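Local coordinates for lipase-esterase related protein (Clostridium acetobutylicum, PDB 3E0X) that is of unknown function but probably acts as a hydrolase of the lipase-esterase type, built on the alpha/beta hydrolase fold, at residues A[4-9]-A[46-51]; A[17-22]-A[37-42]; A[130-135]-A[171-176]. All coordinates share one frame; numbering follows the deposited sequence. Where two conformers were deposited one is given.

Interaction 1. Residues A[4-9]-A[46-51]; sequences MLHYVH and LLDLKG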
loop_
_atom_site.group_PDB
_atom_site.type_symbol
_atom_site.label_atom_id
_atom_site.label_comp_id
_atom_site.label_asym_id
_atom_site.label_seq_id
_atom_site.Cartn_x
_atom_site.Cartn_y
_atom_site.Cartn_z
HETATM N N MSE A 4 -12.553 -13.397 8.159
HETATM C CA MSE A 4 -11.860 -12.125 8.143
HETATM C C MSE A 4 -10.409 -12.327 7.710
HETATM O O MSE A 4 -9.792 -13.378 7.950
HETATM C CB MSE A 4 -11.914 -11.413 9.512
HETATM C CG MSE A 4 -13.308 -10.904 9.974
HETATM SE SE MSE A 4 -14.083 -9.426 8.965
HETATM C CE MSE A 4 -15.198 -10.536 7.838
ATOM N N LEU A 5 -9.863 -11.299 7.080
ATOM C CA LEU A 5 -8.450 -11.286 6.783
ATOM C C LEU A 5 -7.609 -11.375 8.059
ATOM O O LEU A 5 -8.003 -10.882 9.126
ATOM C CB LEU A 5 -8.119 -10.008 6.020
ATOM C CG LEU A 5 -8.799 -9.842 4.669
ATOM C CD1 LEU A 5 -8.608 -8.417 4.207
ATOM C CD2 LEU A 5 -8.225 -10.867 3.679
ATOM N N HIS A 6 -6.441 -11.997 7.937
ATOM C CA HIS A 6 -5.464 -12.020 9.015
ATOM C C HIS A 6 -4.906 -10.615 9.204
ATOM O O HIS A 6 -4.727 -9.872 8.240
ATOM C CB HIS A 6 -4.321 -12.963 8.641
ATOM C CG HIS A 6 -3.132 -12.875 9.553
ATOM N ND1 HIS A 6 -3.131 -13.392 10.834
ATOM C CD2 HIS A 6 -1.910 -12.321 9.371
ATOM C CE1 HIS A 6 -1.956 -13.158 11.400
ATOM N NE2 HIS A 6 -1.194 -12.518 10.529
ATOM N N TYR A 7 -4.624 -10.251 10.441
ATOM C CA TYR A 7 -3.980 -8.986 10.710
ATOM C C TYR A 7 -3.120 -9.130 11.962
ATOM O O TYR A 7 -3.290 -10.078 12.761
ATOM C CB TYR A 7 -4.999 -7.860 10.932
ATOM C CG TYR A 7 -5.812 -8.024 12.193
ATOM C CD1 TYR A 7 -5.425 -7.409 13.381
ATOM C CD2 TYR A 7 -6.956 -8.807 12.198
ATOM C CE1 TYR A 7 -6.169 -7.578 14.570
ATOM C CE2 TYR A 7 -7.711 -8.963 13.355
ATOM C CZ TYR A 7 -7.312 -8.352 14.538
ATOM O OH TYR A 7 -8.071 -8.525 15.692
ATOM N N VAL A 8 -2.229 -8.165 12.119
ATOM C CA VAL A 8 -1.392 -8.000 13.310
ATOM C C VAL A 8 -1.768 -6.666 13.970
ATOM O O VAL A 8 -1.938 -5.655 13.259
ATOM C CB VAL A 8 0.114 -8.019 12.922
ATOM C CG1 VAL A 8 0.982 -7.613 14.092
ATOM C CG2 VAL A 8 0.525 -9.412 12.456
ATOM N N HIS A 9 -1.832 -6.650 15.296
ATOM C CA HIS A 9 -2.300 -5.493 16.043
ATOM C C HIS A 9 -1.199 -5.064 17.005
ATOM O O HIS A 9 -0.836 -5.820 17.919
ATOM C CB HIS A 9 -3.537 -5.950 16.808
ATOM C CG HIS A 9 -4.375 -4.838 17.341
ATOM N ND1 HIS A 9 -5.442 -5.063 18.184
ATOM C CD2 HIS A 9 -4.315 -3.495 17.152
ATOM C CE1 HIS A 9 -5.991 -3.904 18.507
ATOM N NE2 HIS A 9 -5.341 -2.936 17.879
ATOM N N LEU A 46 -2.248 -4.083 10.931
ATOM C CA LEU A 46 -1.563 -4.396 9.667
ATOM C C LEU A 46 -2.226 -5.614 9.077
ATOM O O LEU A 46 -2.240 -6.658 9.697
ATOM C CB LEU A 46 -0.053 -4.610 9.890
ATOM C CG LEU A 46 0.526 -3.328 10.525
ATOM C CD1 LEU A 46 0.688 -3.504 12.019
ATOM C CD2 LEU A 46 1.813 -2.845 9.857
ATOM N N LEU A 47 -2.809 -5.471 7.885
ATOM C CA LEU A 47 -3.624 -6.479 7.217
ATOM C C LEU A 47 -2.801 -7.364 6.276
ATOM O O LEU A 47 -1.935 -6.828 5.579
ATOM C CB LEU A 47 -4.639 -5.707 6.357
ATOM C CG LEU A 47 -6.030 -6.245 6.076
ATOM C CD1 LEU A 47 -6.657 -6.766 7.362
ATOM C CD2 LEU A 47 -6.911 -5.165 5.427
ATOM N N ASP A 48 -3.087 -8.657 6.200
ATOM C CA ASP A 48 -2.627 -9.456 5.056
ATOM C C ASP A 48 -3.780 -9.549 4.060
ATOM O O ASP A 48 -4.895 -10.013 4.393
ATOM C CB ASP A 48 -2.210 -10.874 5.489
ATOM C CG ASP A 48 -0.769 -10.960 6.001
ATOM O OD1 ASP A 48 0.099 -10.161 5.577
ATOM O OD2 ASP A 48 -0.496 -11.885 6.803
ATOM N N LEU A 49 -3.540 -9.106 2.832
ATOM C CA LEU A 49 -4.570 -9.245 1.799
ATOM C C LEU A 49 -4.786 -10.721 1.479
ATOM O O LEU A 49 -3.900 -11.540 1.667
ATOM C CB LEU A 49 -4.174 -8.485 0.516
ATOM C CG LEU A 49 -4.027 -6.963 0.647
ATOM C CD1 LEU A 49 -3.387 -6.368 -0.617
ATOM C CD2 LEU A 49 -5.414 -6.370 0.948
ATOM N N LYS A 50 -5.959 -11.055 0.970
ATOM C CA LYS A 50 -6.298 -12.446 0.680
ATOM C C LYS A 50 -5.230 -13.068 -0.203
ATOM O O LYS A 50 -4.781 -12.478 -1.197
ATOM C CB LYS A 50 -7.683 -12.492 0.022
ATOM C CG LYS A 50 -8.275 -13.889 -0.272
ATOM C CD LYS A 50 -9.787 -13.727 -0.687
ATOM C CE LYS A 50 -10.374 -14.951 -1.296
ATOM N NZ LYS A 50 -10.276 -14.958 -2.759
ATOM N N GLY A 51 -4.811 -14.266 0.188
ATOM C CA GLY A 51 -3.782 -14.991 -0.536
ATOM C C GLY A 51 -2.340 -14.596 -0.239
ATOM O O GLY A 51 -1.415 -15.152 -0.835
#

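Interaction 2. Residues A[17-22]-A[37-42]; sequences NTLLFV and KYLEDY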
loop_
_atom_site.group_PDB
_atom_site.type_symbol
_atom_site.label_atom_id
_atom_site.label_comp_id
_atom_site.label_asym_id
_atom_site.label_seq_id
_atom_site.Cartn_x
_atom_site.Cartn_y
_atom_site.Cartn_z
ATOM N N ASN A 17 -6.492 7.298 17.427
ATOM C CA ASN A 17 -6.118 7.288 16.038
ATOM C C ASN A 17 -5.698 5.881 15.617
ATOM O O ASN A 17 -4.735 5.294 16.146
ATOM C CB ASN A 17 -5.052 8.359 15.801
ATOM C CG ASN A 17 -5.333 9.639 16.609
ATOM O OD1 ASN A 17 -6.433 10.204 16.544
ATOM N ND2 ASN A 17 -4.356 10.070 17.397
ATOM N N THR A 18 -6.463 5.331 14.685
ATOM C CA THR A 18 -6.250 3.978 14.204
ATOM C C THR A 18 -5.637 4.054 12.817
ATOM O O THR A 18 -6.160 4.760 11.956
ATOM C CB THR A 18 -7.610 3.212 14.152
ATOM O OG1 THR A 18 -8.107 3.041 15.486
ATOM C CG2 THR A 18 -7.466 1.869 13.498
ATOM N N LEU A 19 -4.542 3.326 12.617
ATOM C CA LEU A 19 -3.899 3.287 11.319
ATOM C C LEU A 19 -4.042 1.880 10.800
ATOM O O LEU A 19 -3.601 0.908 11.452
ATOM C CB LEU A 19 -2.422 3.632 11.455
ATOM C CG LEU A 19 -2.004 4.940 12.132
ATOM C CD1 LEU A 19 -0.469 5.173 12.068
ATOM C CD2 LEU A 19 -2.725 6.127 11.576
ATOM N N LEU A 20 -4.661 1.756 9.632
ATOM C CA LEU A 20 -4.831 0.446 9.009
ATOM C C LEU A 20 -3.893 0.406 7.794
ATOM O O LEU A 20 -4.058 1.185 6.848
ATOM C CB LEU A 20 -6.302 0.255 8.598
ATOM C CG LEU A 20 -6.626 -1.068 7.907
ATOM C CD1 LEU A 20 -6.329 -2.259 8.767
ATOM C CD2 LEU A 20 -8.077 -1.109 7.482
ATOM N N PHE A 21 -2.911 -0.504 7.842
ATOM C CA PHE A 21 -1.862 -0.604 6.830
ATOM C C PHE A 21 -2.210 -1.680 5.833
ATOM O O PHE A 21 -2.495 -2.830 6.219
ATOM C CB PHE A 21 -0.524 -0.990 7.485
ATOM C CG PHE A 21 0.009 0.032 8.483
ATOM C CD1 PHE A 21 1.101 0.847 8.153
ATOM C CD2 PHE A 21 -0.531 0.148 9.772
ATOM C CE1 PHE A 21 1.628 1.771 9.084
ATOM C CE2 PHE A 21 -0.007 1.049 10.693
ATOM C CZ PHE A 21 1.058 1.856 10.371
ATOM N N VAL A 22 -2.093 -1.333 4.552
ATOM C CA VAL A 22 -2.381 -2.249 3.465
ATOM C C VAL A 22 -1.144 -2.341 2.574
ATOM O O VAL A 22 -0.730 -1.352 1.946
ATOM C CB VAL A 22 -3.561 -1.742 2.615
ATOM C CG1 VAL A 22 -3.823 -2.698 1.475
ATOM C CG2 VAL A 22 -4.808 -1.563 3.473
ATOM N N LYS A 37 7.753 0.762 13.566
ATOM C CA LYS A 37 8.575 1.151 14.720
ATOM C C LYS A 37 8.454 2.638 15.109
ATOM O O LYS A 37 8.768 3.014 16.253
ATOM C CB LYS A 37 10.052 0.786 14.487
ATOM C CG LYS A 37 10.301 -0.692 14.271
ATOM C CD LYS A 37 11.780 -0.909 13.955
ATOM C CE LYS A 37 12.123 -2.381 13.893
ATOM N NZ LYS A 37 13.552 -2.548 13.546
ATOM N N TYR A 38 8.000 3.479 14.178
ATOM C CA TYR A 38 7.968 4.939 14.372
ATOM C C TYR A 38 6.539 5.444 14.574
ATOM O O TYR A 38 6.301 6.649 14.706
ATOM C CB TYR A 38 8.659 5.657 13.185
ATOM C CG TYR A 38 10.081 5.157 13.007
ATOM C CD1 TYR A 38 11.111 5.653 13.814
ATOM C CD2 TYR A 38 10.388 4.146 12.094
ATOM C CE1 TYR A 38 12.431 5.157 13.694
ATOM C CE2 TYR A 38 11.698 3.648 11.975
ATOM C CZ TYR A 38 12.706 4.165 12.781
ATOM O OH TYR A 38 14.013 3.714 12.682
ATOM N N LEU A 39 5.603 4.500 14.635
ATOM C CA LEU A 39 4.175 4.836 14.751
ATOM C C LEU A 39 3.530 4.201 15.983
ATOM O O LEU A 39 2.312 3.945 16.016
ATOM C CB LEU A 39 3.455 4.426 13.469
ATOM C CG LEU A 39 3.902 5.229 12.241
ATOM C CD1 LEU A 39 3.390 4.634 10.931
ATOM C CD2 LEU A 39 3.469 6.702 12.396
ATOM N N GLU A 40 4.352 3.963 17.005
ATOM C CA GLU A 40 3.938 3.233 18.212
ATOM C C GLU A 40 2.929 3.953 19.073
ATOM O O GLU A 40 2.279 3.318 19.919
ATOM C CB GLU A 40 5.173 2.858 19.039
ATOM C CG GLU A 40 5.875 1.672 18.478
ATOM C CD GLU A 40 6.955 1.153 19.390
ATOM O OE1 GLU A 40 6.794 1.264 20.629
ATOM O OE2 GLU A 40 7.952 0.621 18.849
ATOM N N ASP A 41 2.748 5.252 18.851
ATOM C CA ASP A 41 1.779 6.029 19.620
ATOM C C ASP A 41 0.355 5.862 19.087
ATOM O O ASP A 41 -0.612 6.372 19.681
ATOM C CB ASP A 41 2.149 7.526 19.647
ATOM C CG ASP A 41 3.275 7.844 20.641
ATOM O OD1 ASP A 41 3.418 7.112 21.638
ATOM O OD2 ASP A 41 4.015 8.837 20.436
ATOM N N TYR A 42 0.236 5.163 17.960
ATOM C CA TYR A 42 -1.059 4.968 17.313
ATOM C C TYR A 42 -1.531 3.527 17.395
ATOM O O TYR A 42 -0.763 2.619 17.702
ATOM C CB TYR A 42 -0.957 5.391 15.861
ATOM C CG TYR A 42 -0.344 6.756 15.682
ATOM C CD1 TYR A 42 -0.888 7.882 16.308
ATOM C CD2 TYR A 42 0.794 6.927 14.900
ATOM C CE1 TYR A 42 -0.322 9.145 16.145
ATOM C CE2 TYR A 42 1.362 8.175 14.724
ATOM C CZ TYR A 42 0.805 9.279 15.345
ATOM O OH TYR A 42 1.401 10.499 15.134
#

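Interaction 3. Residues A[130-135]-A[171-176]; sequences EKIYHN and DLIACK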
loop_
_atom_site.group_PDB
_atom_site.type_symbol
_atom_site.label_atom_id
_atom_site.label_comp_id
_atom_site.label_asym_id
_atom_site.label_seq_id
_atom_site.Cartn_x
_atom_site.Cartn_y
_atom_site.Cartn_z
ATOM N N GLU A 130 5.822 -7.385 -20.292
ATOM C CA GLU A 130 5.749 -8.470 -21.284
ATOM C C GLU A 130 6.163 -9.787 -20.640
ATOM O O GLU A 130 5.522 -10.817 -20.828
ATOM C CB GLU A 130 6.642 -8.176 -22.498
ATOM C CG GLU A 130 6.655 -9.284 -23.553
ATOM C CD GLU A 130 5.465 -9.221 -24.513
ATOM O OE1 GLU A 130 4.895 -8.119 -24.695
ATOM O OE2 GLU A 130 5.112 -10.268 -25.102
ATOM N N LYS A 131 7.266 -9.744 -19.898
ATOM C CA LYS A 131 7.708 -10.944 -19.176
ATOM C C LYS A 131 6.634 -11.431 -18.213
ATOM O O LYS A 131 6.362 -12.631 -18.151
ATOM C CB LYS A 131 9.036 -10.719 -18.441
ATOM C CG LYS A 131 10.201 -10.464 -19.406
ATOM C CD LYS A 131 11.418 -9.892 -18.696
ATOM C CE LYS A 131 12.470 -9.354 -19.683
ATOM N NZ LYS A 131 13.610 -8.723 -18.981
ATOM N N ILE A 132 6.022 -10.506 -17.465
ATOM C CA ILE A 132 4.982 -10.851 -16.500
ATOM C C ILE A 132 3.824 -11.558 -17.224
ATOM O O ILE A 132 3.295 -12.571 -16.735
ATOM C CB ILE A 132 4.467 -9.569 -15.763
ATOM C CG1 ILE A 132 5.526 -8.994 -14.795
ATOM C CG2 ILE A 132 3.126 -9.821 -14.990
ATOM C CD1 ILE A 132 5.946 -9.928 -13.681
ATOM N N TYR A 133 3.410 -11.008 -18.369
ATOM C CA TYR A 133 2.350 -11.645 -19.164
ATOM C C TYR A 133 2.724 -13.033 -19.644
ATOM O O TYR A 133 1.830 -13.854 -19.933
ATOM C CB TYR A 133 1.927 -10.798 -20.365
ATOM C CG TYR A 133 1.226 -9.538 -19.964
ATOM C CD1 TYR A 133 0.233 -9.555 -18.978
ATOM C CD2 TYR A 133 1.550 -8.325 -20.569
ATOM C CE1 TYR A 133 -0.408 -8.417 -18.606
ATOM C CE2 TYR A 133 0.916 -7.164 -20.185
ATOM C CZ TYR A 133 -0.079 -7.229 -19.204
ATOM O OH TYR A 133 -0.748 -6.111 -18.796
ATOM N N HIS A 134 4.034 -13.301 -19.709
ATOM C CA HIS A 134 4.533 -14.639 -20.083
ATOM C C HIS A 134 4.920 -15.484 -18.860
ATOM O O HIS A 134 5.604 -16.503 -18.977
ATOM C CB HIS A 134 5.662 -14.535 -21.107
ATOM C CG HIS A 134 5.175 -14.118 -22.455
ATOM N ND1 HIS A 134 4.845 -12.814 -22.760
ATOM C CD2 HIS A 134 4.941 -14.839 -23.581
ATOM C CE1 HIS A 134 4.411 -12.755 -24.009
ATOM N NE2 HIS A 134 4.467 -13.964 -24.531
ATOM N N ASN A 135 4.436 -15.029 -17.706
ATOM C CA ASN A 135 4.550 -15.716 -16.433
ATOM C C ASN A 135 5.986 -15.791 -15.934
ATOM O O ASN A 135 6.352 -16.723 -15.205
ATOM C CB ASN A 135 3.897 -17.095 -16.487
ATOM C CG ASN A 135 3.156 -17.423 -15.196
ATOM O OD1 ASN A 135 3.693 -18.106 -14.328
ATOM N ND2 ASN A 135 1.943 -16.903 -15.054
ATOM N N ASP A 171 -0.489 -9.814 -8.918
ATOM C CA ASP A 171 -0.626 -8.462 -8.403
ATOM C C ASP A 171 -0.155 -7.414 -9.410
ATOM O O ASP A 171 -0.774 -6.349 -9.519
ATOM C CB ASP A 171 0.120 -8.324 -7.082
ATOM C CG ASP A 171 -0.543 -9.087 -5.942
ATOM O OD1 ASP A 171 -1.706 -9.534 -6.094
ATOM O OD2 ASP A 171 0.103 -9.209 -4.869
ATOM N N LEU A 172 0.929 -7.686 -10.152
ATOM C CA LEU A 172 1.393 -6.715 -11.161
ATOM C C LEU A 172 0.409 -6.596 -12.320
ATOM O O LEU A 172 0.214 -5.502 -12.857
ATOM C CB LEU A 172 2.793 -7.064 -11.674
ATOM C CG LEU A 172 3.917 -6.828 -10.663
ATOM C CD1 LEU A 172 5.227 -7.454 -11.127
ATOM C CD2 LEU A 172 4.090 -5.349 -10.323
ATOM N N ILE A 173 -0.238 -7.707 -12.681
ATOM C CA ILE A 173 -1.303 -7.655 -13.686
ATOM C C ILE A 173 -2.476 -6.816 -13.151
ATOM O O ILE A 173 -3.017 -5.966 -13.884
ATOM C CB ILE A 173 -1.756 -9.090 -14.121
ATOM C CG1 ILE A 173 -0.603 -9.762 -14.891
ATOM C CG2 ILE A 173 -3.054 -9.028 -14.914
ATOM C CD1 ILE A 173 -0.786 -11.260 -15.191
ATOM N N ALA A 174 -2.848 -7.022 -11.877
ATOM C CA ALA A 174 -3.920 -6.205 -11.274
ATOM C C ALA A 174 -3.541 -4.721 -11.351
ATOM O O ALA A 174 -4.394 -3.856 -11.676
ATOM C CB ALA A 174 -4.167 -6.632 -9.829
ATOM N N CYS A 175 -2.253 -4.425 -11.113
ATOM C CA CYS A 175 -1.817 -3.023 -11.179
ATOM C C CYS A 175 -1.867 -2.458 -12.581
ATOM O O CYS A 175 -2.258 -1.301 -12.773
ATOM C CB CYS A 175 -0.409 -2.870 -10.619
ATOM S SG CYS A 175 -0.352 -3.034 -8.817
ATOM N N LYS A 176 -1.491 -3.266 -13.573
ATOM C CA LYS A 176 -1.536 -2.783 -14.943
ATOM C C LYS A 176 -2.994 -2.539 -15.399
ATOM O O LYS A 176 -3.240 -1.676 -16.250
ATOM C CB LYS A 176 -0.811 -3.740 -15.890
ATOM C CG LYS A 176 -0.899 -3.274 -17.326
ATOM C CD LYS A 176 0.094 -3.911 -18.259
ATOM C CE LYS A 176 -0.204 -3.377 -19.665
ATOM N NZ LYS A 176 0.008 -4.364 -20.748
#

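Interaction 1. Residues A[4-9]-A[46-51]
Leu5 pushes its side chain onto the backbone just beyond Leu47: methyl CD2 sits 3.5 Å from both Asp48 O and Lys50 N. From here the two chains run antiparallel. Asp48 N bonds to His6 O (2.9 Å, nearly straight at 176°), and the Val8-Leu46 pair is hydrogen-bonded in both directions, Val8 N to Leu46 O at 2.9 Å and Leu46 N to Val8 O at 2.8 Å. Between these bonds lies the non-hydrogen-bonded pair Tyr7-Leu47. This ladder, with Leu46, Leu47 and Asp48 buried, is the tight part, together with Leu5 CB, 3.8 Å from Leu47 CD1 in the conformer given; those side chains cross obliquely. The His6 ring, its CG anti to the backbone N (chi1 169°), runs alongside Asp48 and brings CD2 edge-on to a close 3.0 Å from Asp48 OD2, the planes 29° apart. Backbone N atoms of Leu29 and Glu54 hold the carboxylate oxygens. The partly exposed outer side is looser: Lys50 touches Leu5 CD2 by its CB (4.0 Å) and sends its amino group off to Gln58 O. Strand 7-11 is the outermost strand, pairing antiparallel with 43-47 in an otherwise parallel alpha/beta hydrolase sheet.

Interaction 2. Residues A[17-22]-A[37-42]
The Phe21 ring meets Leu39 at its edge: methyl CD1 of Leu39 lies in the ring plane, 3.7 Å from CZ of Phe21, so Leu39 touches the edge and not a face. Leu39 has CG anti to its carbonyl carbon (chi1 -66°), which carries CD1 to that edge. The same ring packs edge-to-face with Phe32. The second flat group, the Tyr42 ring, has Leu39 CD2 in plane at its edge, while Leu19 CD1 and Asn17 CB approach it obliquely. Leu19 CD1 comes to 3.6 Å from Tyr42 CD2 and 3.8 Å from Tyr42 CB, lodging beside the CB-ring junction. It also lies 4.1 Å from Leu39 CD1, and so bridges the two residues of segment 37-42 that face the strand. A type I turn sets this up: Tyr42 N bonds back to Leu39 O at 3.1 Å, and both side chains emerge toward strand 18-22. Asn17 closes the row, with its carbonyl O 3.8 Å from Tyr42 CB. Segment 37-42 leads straight into strand 43-47, the parallel neighbour of strand 18-22 in the alpha/beta hydrolase sheet, and the contact packs the loop on the sheet face that carries Leu19 and Phe21. Tyr42 also touches Lys242 and Ile245 near the C-terminus. The Leu39-Phe21 and Leu19-Leu39 contacts are firm; those of Asn17 and Tyr42 hold for the conformer given. Carbon meets carbon almost throughout, so the two segments are held by shape and apolar burial, without the directional demands of polar pairs.

Interaction 3. Residues A[130-135]-A[171-176]
Near the ortho-xylene pocket, Leu172 and Ile173 of one helix receive Ile132 and Tyr133 of another; the Leu172 side chain lies about 5 Å from the ligand. Ile132 divides its branches between two partners. The Ile132 and Leu172 side chains cross at about a right angle, CD1 to CD1 3.6 Å; Ile132 and Ile173 pass in opposite directions, CG2 to CG1 3.7 Å. Ile173 CG1 also stands 4.0 Å from Tyr133 CE1. Helices 126-133 and 165-177 are the first and last of the helical insertion between strands 109-115 and 191-196, the position of the lid in many alpha/beta hydrolases. Toward solvent, Lys176, extended to CE and bent at its last torsion, reaches across the end of the Tyr133 ring and donates from NZ to OH of Tyr133 at 2.7 Å. This bond is doubtful in detail, because the OH is too close to Lys176 CD; all contacts of Tyr133 rest on one of two conformers. Helix 126-133 ends in a Schellman motif with Asn135 at C-prime: Gln136 N bonds to Lys131 O, and Asn135 N to Ile132 O at 2.9 Å. Just before it, His134 ND1 donates to Glu130 O, which lies in the plane of the imidazole (2.9 Å, 164°).

Interactions 1 and 2 share one sheet, in which strands 43-47 and 18-22 are neighbours; their centres are 15 Å apart, and interaction 2 is nested in the chain loop that interaction 1 closes. They touch where Leu47 N meets Phe21 O at 3.1 Å, a probable hydrogen bond, and where Leu46 CD2 packs on Phe21 CG at 3.7 Å. Interaction 3, in the helical insertion, touches neither: its nearest atoms are about 6 Å from interaction 1 and about 10 Å from interaction 2. From the bound ortho-xylene the side chains of Leu172, Leu49 and Phe21 are about 5, 9 and 12 Å away. Ser92 and His227 line that pocket, and Ser92 is probably the nucleophile of a GxSxG elbow.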